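PDB 3C7T: ecdysteroid-phosphate phosphatase from Bombyx mori, which removes the phosphate from ecdysteroid phosphates, ecdysone 22-phosphate above all, to release the active moulting hormone, and also acts as a protein tyrosine phosphatase. Local coordinates for residues 10-15 with 91-96; 86-91 with 190-195. All coordinates share one frame; numbering follows the deposited sequence.

Contact 1 of 2, residues 10-15 with 91-96. With WO4 (tungstate(VI)ion), chain E.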
ATOM      1  N   LEU A  10      18.510  -2.612   0.643  1.00 17.83           N
ATOM      2  CA  LEU A  10      17.046  -2.637   0.583  1.00 17.48           C
ATOM      3  C   LEU A  10      16.567  -3.618  -0.484  1.00 17.38           C
ATOM      4  O   LEU A  10      16.976  -3.512  -1.644  1.00 18.42           O
ATOM      5  CB  LEU A  10      16.558  -1.219   0.272  1.00 17.52           C
ATOM      6  CG  LEU A  10      15.063  -0.909   0.140  1.00 17.52           C
ATOM      7  CD1 LEU A  10      14.348  -1.069   1.495  1.00 19.20           C
ATOM      8  CD2 LEU A  10      14.865   0.479  -0.355  1.00 19.02           C
ATOM      9  N   ARG A  11      15.698  -4.567  -0.119  1.00 17.00           N
ATOM     10  CA  ARG A  11      15.041  -5.401  -1.148  1.00 16.77           C
ATOM     11  C   ARG A  11      13.984  -4.567  -1.909  1.00 18.09           C
ATOM     12  O   ARG A  11      13.364  -3.645  -1.347  1.00 17.77           O
ATOM     13  CB  ARG A  11      14.375  -6.650  -0.522  1.00 17.88           C
ATOM     14  CG  ARG A  11      13.910  -7.664  -1.557  1.00 17.74           C
ATOM     15  CD  ARG A  11      13.118  -8.806  -0.924  1.00 17.34           C
ATOM     16  NE  ARG A  11      12.547  -9.652  -1.950  1.00 16.91           N
ATOM     17  CZ  ARG A  11      11.430 -10.372  -1.788  1.00 19.01           C
ATOM     18  NH1 ARG A  11      10.742 -10.348  -0.645  1.00 19.74           N
ATOM     19  NH2 ARG A  11      10.964 -11.091  -2.788  1.00 20.46           N
ATOM     20  N   HIS A  12      13.771  -4.894  -3.181  1.00 16.69           N
ATOM     21  CA  HIS A  12      12.762  -4.218  -3.981  1.00 16.67           C
ATOM     22  C   HIS A  12      11.370  -4.415  -3.342  1.00 17.04           C
ATOM     23  O   HIS A  12      11.173  -5.304  -2.494  1.00 16.78           O
ATOM     24  CB  HIS A  12      12.764  -4.815  -5.382  1.00 16.02           C
ATOM     25  CG  HIS A  12      12.508  -6.288  -5.385  1.00 14.90           C
ATOM     26  ND1 HIS A  12      11.260  -6.834  -5.133  1.00 14.17           N
ATOM     27  CD2 HIS A  12      13.351  -7.331  -5.576  1.00 16.75           C
ATOM     28  CE1 HIS A  12      11.351  -8.154  -5.184  1.00 18.79           C
ATOM     29  NE2 HIS A  12      12.614  -8.477  -5.430  1.00 13.91           N
ATOM     30  N   GLY A  13      10.400  -3.596  -3.762  1.00 17.14           N
ATOM     31  CA  GLY A  13       9.043  -3.691  -3.250  1.00 16.38           C
ATOM     32  C   GLY A  13       8.265  -4.780  -3.972  1.00 17.18           C
ATOM     33  O   GLY A  13       8.826  -5.553  -4.760  1.00 16.25           O
ATOM     34  N   GLU A  14       6.961  -4.830  -3.700  1.00 15.93           N
ATOM     35  CA  GLU A  14       6.046  -5.848  -4.251  1.00 16.54           C
ATOM     36  C   GLU A  14       6.080  -5.911  -5.776  1.00 15.24           C
ATOM     37  O   GLU A  14       5.970  -4.883  -6.443  1.00 14.41           O
ATOM     38  CB  GLU A  14       4.609  -5.542  -3.793  1.00 16.80           C
ATOM     39  CG  GLU A  14       3.559  -6.527  -4.309  1.00 17.70           C
ATOM     40  CD  GLU A  14       2.156  -6.217  -3.816  1.00 23.66           C
ATOM     41  OE1 GLU A  14       1.507  -5.269  -4.331  1.00 23.93           O
ATOM     42  OE2 GLU A  14       1.687  -6.959  -2.923  1.00 23.92           O
ATOM     43  N   ARG A  15       6.226  -7.127  -6.318  1.00 15.52           N
ATOM     44  CA  ARG A  15       6.348  -7.328  -7.773  1.00 16.30           C
ATOM     45  C   ARG A  15       5.002  -7.588  -8.449  1.00 16.38           C
ATOM     46  O   ARG A  15       4.188  -8.384  -7.939  1.00 16.68           O
ATOM     47  CB  ARG A  15       7.239  -8.562  -8.032  1.00 16.31           C
ATOM     48  CG  ARG A  15       8.714  -8.306  -7.762  1.00 19.31           C
ATOM     49  CD  ARG A  15       9.477  -9.597  -7.712  1.00 18.71           C
ATOM     50  NE  ARG A  15       9.495 -10.344  -8.982  1.00 20.33           N
ATOM     51  CZ  ARG A  15      10.393 -11.294  -9.275  1.00 19.74           C
ATOM     52  NH1 ARG A  15      11.331 -11.620  -8.395  1.00 22.97           N
ATOM     53  NH2 ARG A  15      10.364 -11.925 -10.458  1.00 19.92           N
ATOM     54  N   LEU A  91      14.165  -3.862 -13.319  1.00 19.35           N
ATOM     55  CA  LEU A  91      13.243  -2.727 -13.270  1.00 19.36           C
ATOM     56  C   LEU A  91      12.644  -2.536 -11.891  1.00 19.07           C
ATOM     57  O   LEU A  91      12.474  -1.385 -11.452  1.00 19.80           O
ATOM     58  CB  LEU A  91      12.106  -2.862 -14.279  1.00 19.98           C
ATOM     59  CG  LEU A  91      11.055  -1.761 -14.200  1.00 20.20           C
ATOM     60  CD1 LEU A  91      11.672  -0.363 -14.487  1.00 19.76           C
ATOM     61  CD2 LEU A  91       9.829  -2.095 -15.106  1.00 21.03           C
ATOM     62  N   ARG A  92      12.322  -3.631 -11.213  1.00 18.19           N
ATOM     63  CA  ARG A  92      11.754  -3.538  -9.846  1.00 18.66           C
ATOM     64  C   ARG A  92      12.689  -2.825  -8.859  1.00 18.77           C
ATOM     65  O   ARG A  92      12.239  -2.126  -7.938  1.00 19.15           O
ATOM     66  CB  ARG A  92      11.371  -4.934  -9.338  1.00 18.89           C
ATOM     67  CG  ARG A  92      12.546  -5.909  -9.283  1.00 17.64           C
ATOM     68  CD  ARG A  92      12.049  -7.302  -8.934  1.00 16.52           C
ATOM     69  NE  ARG A  92      13.030  -8.390  -8.974  1.00 19.73           N
ATOM     70  CZ  ARG A  92      13.395  -9.070 -10.072  1.00 19.59           C
ATOM     71  NH1 ARG A  92      12.940  -8.737 -11.291  1.00 19.81           N
ATOM     72  NH2 ARG A  92      14.264 -10.073  -9.956  1.00 19.04           N
ATOM     73  N   CYS A  93      13.987  -2.997  -9.058  1.00 18.73           N
ATOM     74  CA  CYS A  93      14.985  -2.388  -8.169  1.00 18.89           C
ATOM     75  C   CYS A  93      15.154  -0.897  -8.466  1.00 19.14           C
ATOM     76  O   CYS A  93      15.219  -0.060  -7.546  1.00 18.40           O
ATOM     77  CB  CYS A  93      16.320  -3.134  -8.250  1.00 19.00           C
ATOM     78  SG  CYS A  93      16.156  -4.915  -7.958  1.00 22.40           S
ATOM     79  N   VAL A  94      15.241  -0.553  -9.747  1.00 19.43           N
ATOM     80  CA  VAL A  94      15.310   0.868 -10.126  1.00 19.96           C
ATOM     81  C   VAL A  94      14.033   1.621  -9.693  1.00 19.63           C
ATOM     82  O   VAL A  94      14.098   2.749  -9.182  1.00 19.18           O
ATOM     83  CB  VAL A  94      15.576   1.058 -11.631  1.00 19.94           C
ATOM     84  CG1 VAL A  94      15.780   2.549 -11.925  1.00 21.49           C
ATOM     85  CG2 VAL A  94      16.838   0.266 -12.048  1.00 19.16           C
ATOM     86  N   GLU A  95      12.874   0.996  -9.850  1.00 18.96           N
ATOM     87  CA  GLU A  95      11.656   1.640  -9.372  1.00 19.53           C
ATOM     88  C   GLU A  95      11.621   1.747  -7.861  1.00 18.84           C
ATOM     89  O   GLU A  95      11.141   2.747  -7.347  1.00 19.24           O
ATOM     90  CB  GLU A  95      10.409   0.933  -9.890  1.00 19.92           C
ATOM     91  CG  GLU A  95      10.235   1.026 -11.411  1.00 21.78           C
ATOM     92  CD  GLU A  95       8.908   0.399 -11.873  1.00 27.85           C
ATOM     93  OE1 GLU A  95       8.559  -0.703 -11.393  1.00 29.83           O
ATOM     94  OE2 GLU A  95       8.219   0.995 -12.729  1.00 32.71           O
ATOM     95  N   THR A  96      12.159   0.756  -7.150  1.00 17.75           N
ATOM     96  CA  THR A  96      12.222   0.862  -5.695  1.00 17.47           C
ATOM     97  C   THR A  96      13.109   2.056  -5.319  1.00 17.49           C
ATOM     98  O   THR A  96      12.799   2.823  -4.395  1.00 17.00           O
ATOM     99  CB  THR A  96      12.708  -0.428  -5.068  1.00 18.23           C
ATOM    100  OG1 THR A  96      11.813  -1.476  -5.471  1.00 14.77           O
ATOM    101  CG2 THR A  96      12.732  -0.322  -3.489  1.00 19.15           C
TER
HETATM  102  W   WO4 E   1      13.653 -10.730  -5.579  1.00 20.56           W
HETATM  103  O1  WO4 E   1      14.407 -10.281  -3.857  1.00 20.07           O
HETATM  104  O2  WO4 E   1      14.387 -12.570  -5.740  1.00 18.66           O
HETATM  105  O3  WO4 E   1      11.707 -11.074  -5.778  1.00 13.35           O
HETATM  106  O4  WO4 E   1      14.423  -9.842  -7.153  1.00 18.26           O

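Contact 2 of 2, residues 86-91 with 190-195. With WO4 (tungstate(VI)ion), chain E.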
ATOM      1  N   TYR A  86      22.723   3.120  -5.321  1.00 23.28           N
ATOM      2  CA  TYR A  86      23.066   2.089  -6.313  1.00 23.09           C
ATOM      3  C   TYR A  86      21.905   1.103  -6.405  1.00 22.84           C
ATOM      4  O   TYR A  86      21.375   0.682  -5.377  1.00 23.82           O
ATOM      5  CB  TYR A  86      24.354   1.355  -5.915  1.00 23.39           C
ATOM      6  CG  TYR A  86      25.542   2.285  -5.757  1.00 24.91           C
ATOM      7  CD1 TYR A  86      25.739   2.987  -4.567  1.00 25.41           C
ATOM      8  CD2 TYR A  86      26.455   2.476  -6.802  1.00 26.20           C
ATOM      9  CE1 TYR A  86      26.831   3.853  -4.416  1.00 26.03           C
ATOM     10  CE2 TYR A  86      27.560   3.336  -6.659  1.00 26.51           C
ATOM     11  CZ  TYR A  86      27.729   4.022  -5.464  1.00 26.63           C
ATOM     12  OH  TYR A  86      28.787   4.879  -5.291  1.00 28.23           O
ATOM     13  N   ALA A  87      21.518   0.745  -7.628  1.00 21.92           N
ATOM     14  CA  ALA A  87      20.403  -0.170  -7.841  1.00 21.31           C
ATOM     15  C   ALA A  87      20.772  -1.261  -8.825  1.00 21.65           C
ATOM     16  O   ALA A  87      21.452  -1.008  -9.826  1.00 22.00           O
ATOM     17  CB  ALA A  87      19.193   0.573  -8.329  1.00 20.30           C
ATOM     18  N   SER A  88      20.318  -2.483  -8.534  1.00 21.39           N
ATOM     19  CA  SER A  88      20.392  -3.571  -9.495  1.00 20.74           C
ATOM     20  C   SER A  88      19.684  -3.114 -10.769  1.00 20.31           C
ATOM     21  O   SER A  88      18.784  -2.303 -10.696  1.00 20.23           O
ATOM     22  CB  SER A  88      19.667  -4.788  -8.914  1.00 20.47           C
ATOM     23  OG  SER A  88      19.324  -5.687  -9.933  1.00 22.14           O
ATOM     24  N   PRO A  89      20.107  -3.606 -11.949  1.00 20.28           N
ATOM     25  CA  PRO A  89      19.475  -3.120 -13.176  1.00 20.66           C
ATOM     26  C   PRO A  89      18.049  -3.659 -13.437  1.00 20.06           C
ATOM     27  O   PRO A  89      17.408  -3.215 -14.401  1.00 20.40           O
ATOM     28  CB  PRO A  89      20.464  -3.562 -14.273  1.00 20.75           C
ATOM     29  CG  PRO A  89      21.116  -4.766 -13.704  1.00 20.55           C
ATOM     30  CD  PRO A  89      21.203  -4.554 -12.226  1.00 20.17           C
ATOM     31  N   ALA A  90      17.562  -4.589 -12.598  1.00 20.19           N
ATOM     32  CA  ALA A  90      16.173  -5.077 -12.677  1.00 18.97           C
ATOM     33  C   ALA A  90      15.223  -3.906 -12.499  1.00 19.52           C
ATOM     34  O   ALA A  90      15.420  -3.067 -11.587  1.00 19.96           O
ATOM     35  CB  ALA A  90      15.903  -6.142 -11.598  1.00 18.80           C
ATOM     36  N   LEU A  91      14.165  -3.862 -13.319  1.00 19.35           N
ATOM     37  CA  LEU A  91      13.243  -2.727 -13.270  1.00 19.36           C
ATOM     38  C   LEU A  91      12.644  -2.536 -11.891  1.00 19.07           C
ATOM     39  O   LEU A  91      12.474  -1.385 -11.452  1.00 19.80           O
ATOM     40  CB  LEU A  91      12.106  -2.862 -14.279  1.00 19.98           C
ATOM     41  CG  LEU A  91      11.055  -1.761 -14.200  1.00 20.20           C
ATOM     42  CD1 LEU A  91      11.672  -0.363 -14.487  1.00 19.76           C
ATOM     43  CD2 LEU A  91       9.829  -2.095 -15.106  1.00 21.03           C
ATOM     44  N   ILE A 190      20.141  -0.964  -3.540  1.00 20.02           N
ATOM     45  CA  ILE A 190      18.738  -1.348  -3.701  1.00 19.96           C
ATOM     46  C   ILE A 190      18.672  -2.488  -4.687  1.00 20.00           C
ATOM     47  O   ILE A 190      19.039  -2.345  -5.864  1.00 19.01           O
ATOM     48  CB  ILE A 190      17.868  -0.152  -4.103  1.00 20.27           C
ATOM     49  CG1 ILE A 190      17.909   0.867  -2.954  1.00 22.96           C
ATOM     50  CG2 ILE A 190      16.423  -0.624  -4.426  1.00 20.13           C
ATOM     51  CD1 ILE A 190      17.394   2.262  -3.280  1.00 25.86           C
ATOM     52  N   GLY A 191      18.240  -3.643  -4.193  1.00 19.66           N
ATOM     53  CA  GLY A 191      18.406  -4.872  -4.962  1.00 19.92           C
ATOM     54  C   GLY A 191      17.402  -5.954  -4.625  1.00 20.03           C
ATOM     55  O   GLY A 191      16.194  -5.747  -4.671  1.00 20.69           O
ATOM     56  N   HIS A 192      17.937  -7.117  -4.291  1.00 19.86           N
ATOM     57  CA  HIS A 192      17.196  -8.364  -4.218  1.00 19.74           C
ATOM     58  C   HIS A 192      17.255  -8.845  -2.760  1.00 19.98           C
ATOM     59  O   HIS A 192      17.895  -8.196  -1.938  1.00 20.68           O
ATOM     60  CB  HIS A 192      17.850  -9.365  -5.190  1.00 19.19           C
ATOM     61  CG  HIS A 192      17.897  -8.875  -6.609  1.00 18.10           C
ATOM     62  ND1 HIS A 192      16.816  -8.949  -7.467  1.00 19.34           N
ATOM     63  CD2 HIS A 192      18.889  -8.272  -7.303  1.00 20.22           C
ATOM     64  CE1 HIS A 192      17.146  -8.411  -8.630  1.00 21.90           C
ATOM     65  NE2 HIS A 192      18.405  -8.006  -8.560  1.00 22.25           N
ATOM     66  N   ALA A 193      16.604  -9.961  -2.432  1.00 22.28           N
ATOM     67  CA  ALA A 193      16.579 -10.462  -1.044  1.00 22.33           C
ATOM     68  C   ALA A 193      18.005 -10.729  -0.540  1.00 23.63           C
ATOM     69  O   ALA A 193      18.348 -10.398   0.607  1.00 24.31           O
ATOM     70  CB  ALA A 193      15.716 -11.713  -0.932  1.00 22.67           C
ATOM     71  N   ILE A 194      18.839 -11.258  -1.441  1.00 22.92           N
ATOM     72  CA  ILE A 194      20.227 -11.642  -1.146  1.00 23.30           C
ATOM     73  C   ILE A 194      21.161 -10.427  -0.909  1.00 22.66           C
ATOM     74  O   ILE A 194      22.231 -10.547  -0.274  1.00 23.36           O
ATOM     75  CB  ILE A 194      20.746 -12.569  -2.291  1.00 23.37           C
ATOM     76  CG1 ILE A 194      22.068 -13.270  -1.938  1.00 26.05           C
ATOM     77  CG2 ILE A 194      20.851 -11.806  -3.623  1.00 23.34           C
ATOM     78  CD1 ILE A 194      22.022 -14.078  -0.672  1.00 28.25           C
ATOM     79  N   THR A 195      20.749  -9.255  -1.397  1.00 22.40           N
ATOM     80  CA  THR A 195      21.548  -8.028  -1.324  1.00 21.97           C
ATOM     81  C   THR A 195      21.929  -7.652   0.108  1.00 22.67           C
ATOM     82  O   THR A 195      23.054  -7.161   0.366  1.00 21.49           O
ATOM     83  CB  THR A 195      20.822  -6.855  -2.012  1.00 22.67           C
ATOM     84  OG1 THR A 195      20.614  -7.201  -3.380  1.00 21.48           O
ATOM     85  CG2 THR A 195      21.649  -5.527  -1.933  1.00 22.33           C
TER
HETATM   86  W   WO4 E   1      13.653 -10.730  -5.579  1.00 20.56           W
HETATM   87  O1  WO4 E   1      14.407 -10.281  -3.857  1.00 20.07           O
HETATM   88  O2  WO4 E   1      14.387 -12.570  -5.740  1.00 18.66           O
HETATM   89  O3  WO4 E   1      11.707 -11.074  -5.778  1.00 13.35           O
HETATM   90  O4  WO4 E   1      14.423  -9.842  -7.153  1.00 18.26           O

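Contact 1 of 2, residues 10-15 with 91-96
His12 and Arg92 both carry CG between the backbone N and the carbonyl carbon (chi1 near 60° in each), and from there the imidazole and the long arginine chain cross each other beside the tungstate. The extended Arg92 chain runs over one face of the ring, with its CD 3.6 Å from the ring centroid of His12 in a CH-pi contact; CG of Arg11 lies over the opposite face, toward the rim. The Arg92 guanidinium then stands almost perpendicular to the imidazole, its edge toward the anion. The ring's rotation is fixed at its far side, where His12 ND1 donates a nearly straight bond of 2.8 Å to Gly13 O, in the plane of the ring. This leaves His12 NE2 to bind the tungsten atom at 2.5 Å. Arg15, bent at chi3, brings its guanidinium flat onto that of Arg92, centres 3.8 Å apart and planes at 18°. The shared anion probably offsets their like charges: Arg15 NH1 donates to tungstate O3 at 2.7 Å, while Arg92 NE and NH2 both grip O4. Arg11 adds NE to O1 and NH2 to O3. Farther from the anion, Thr96 OG1 accepts from Gly13 N at 3.1 Å and donates to Arg92 O at 2.6 Å, joining the loop to the first two turns of helix 91-104; Thr96 CG2 packs on Leu10 CD2. Arg11, His12 and Gly13 form the RHG signature of histidine phosphatases, with His12, the residue that becomes phosphorylated, set in the arginine-rich phosphate pocket of this superfamily.

Contact 2 of 2, residues 86-91 with 190-195
Two neighbouring parallel strands of the central sheet, 84-87 and 187-191, end side by side at the catalytic edge of the histidine phosphatase domain, and their continuations bring Ser88 to the active-site His192. The last backbone bonds between them run from Ile190 N to Tyr86 O at 2.8 Å and from Ser88 N to Ile190 O at 3.0 Å, bracketing Ala87, which pairs with Ile190. Ala87 CA also lies 3.2 Å from Ile190 O in a CA-H...O contact, and the two residues turn their side chains to the same face of the sheet. Beyond the strands, Ser88 has OG anti to its own N (chi1 160°), which carries the hydroxyl to the edge of the imidazole. Ser88 OG and His192 NE2 share a hydrogen bond of 2.8 Å near the ring plane, and a weak bond from Ala90 N also reaches that hydroxyl. Ala90 CB approaches CE1 of the ring obliquely. The other ring nitrogen, His192 ND1, donates an almost straight bond of 2.6 Å to tungstate O4, so the imidazole is held from two sides, with Ser88 as a second-shell support. Outside the two segments, the ring of Phe119 meets it nearly at right angles. The main chain contributes as well: Ala193 N donates to tungstate O1 at 2.6 Å, and His192 N is tied to Thr195 OG1 in the first turn of helix 193-204. A second histidine, delivered from a strand end to the bound oxyanion beside the histidine that becomes phosphorylated, is characteristic of the phosphoglycerate mutase-like catalytic pocket.

Overall arrangement
From the N terminus, strand 5-11 runs into the loop 12-15; after 75 residues, contact 1 closes on this loop with the start of helix 91-104. Strand 84-87 leads directly into that helix, and residues 86-91 are joined by contact 2 to residues 190-195, 98 residues further on. The segments alternate, so the two loops cross rather than nest, and Leu91 ends one range and begins the other. The centres of contact 1 and contact 2 are about 7 Å apart. Strand 187-191 lies between strands 84-87 and 5-11, and Gly191 pairs with Leu10 and His12 through backbone bonds. Together the contacts gather three strand ends and two helix starts around one tungstate.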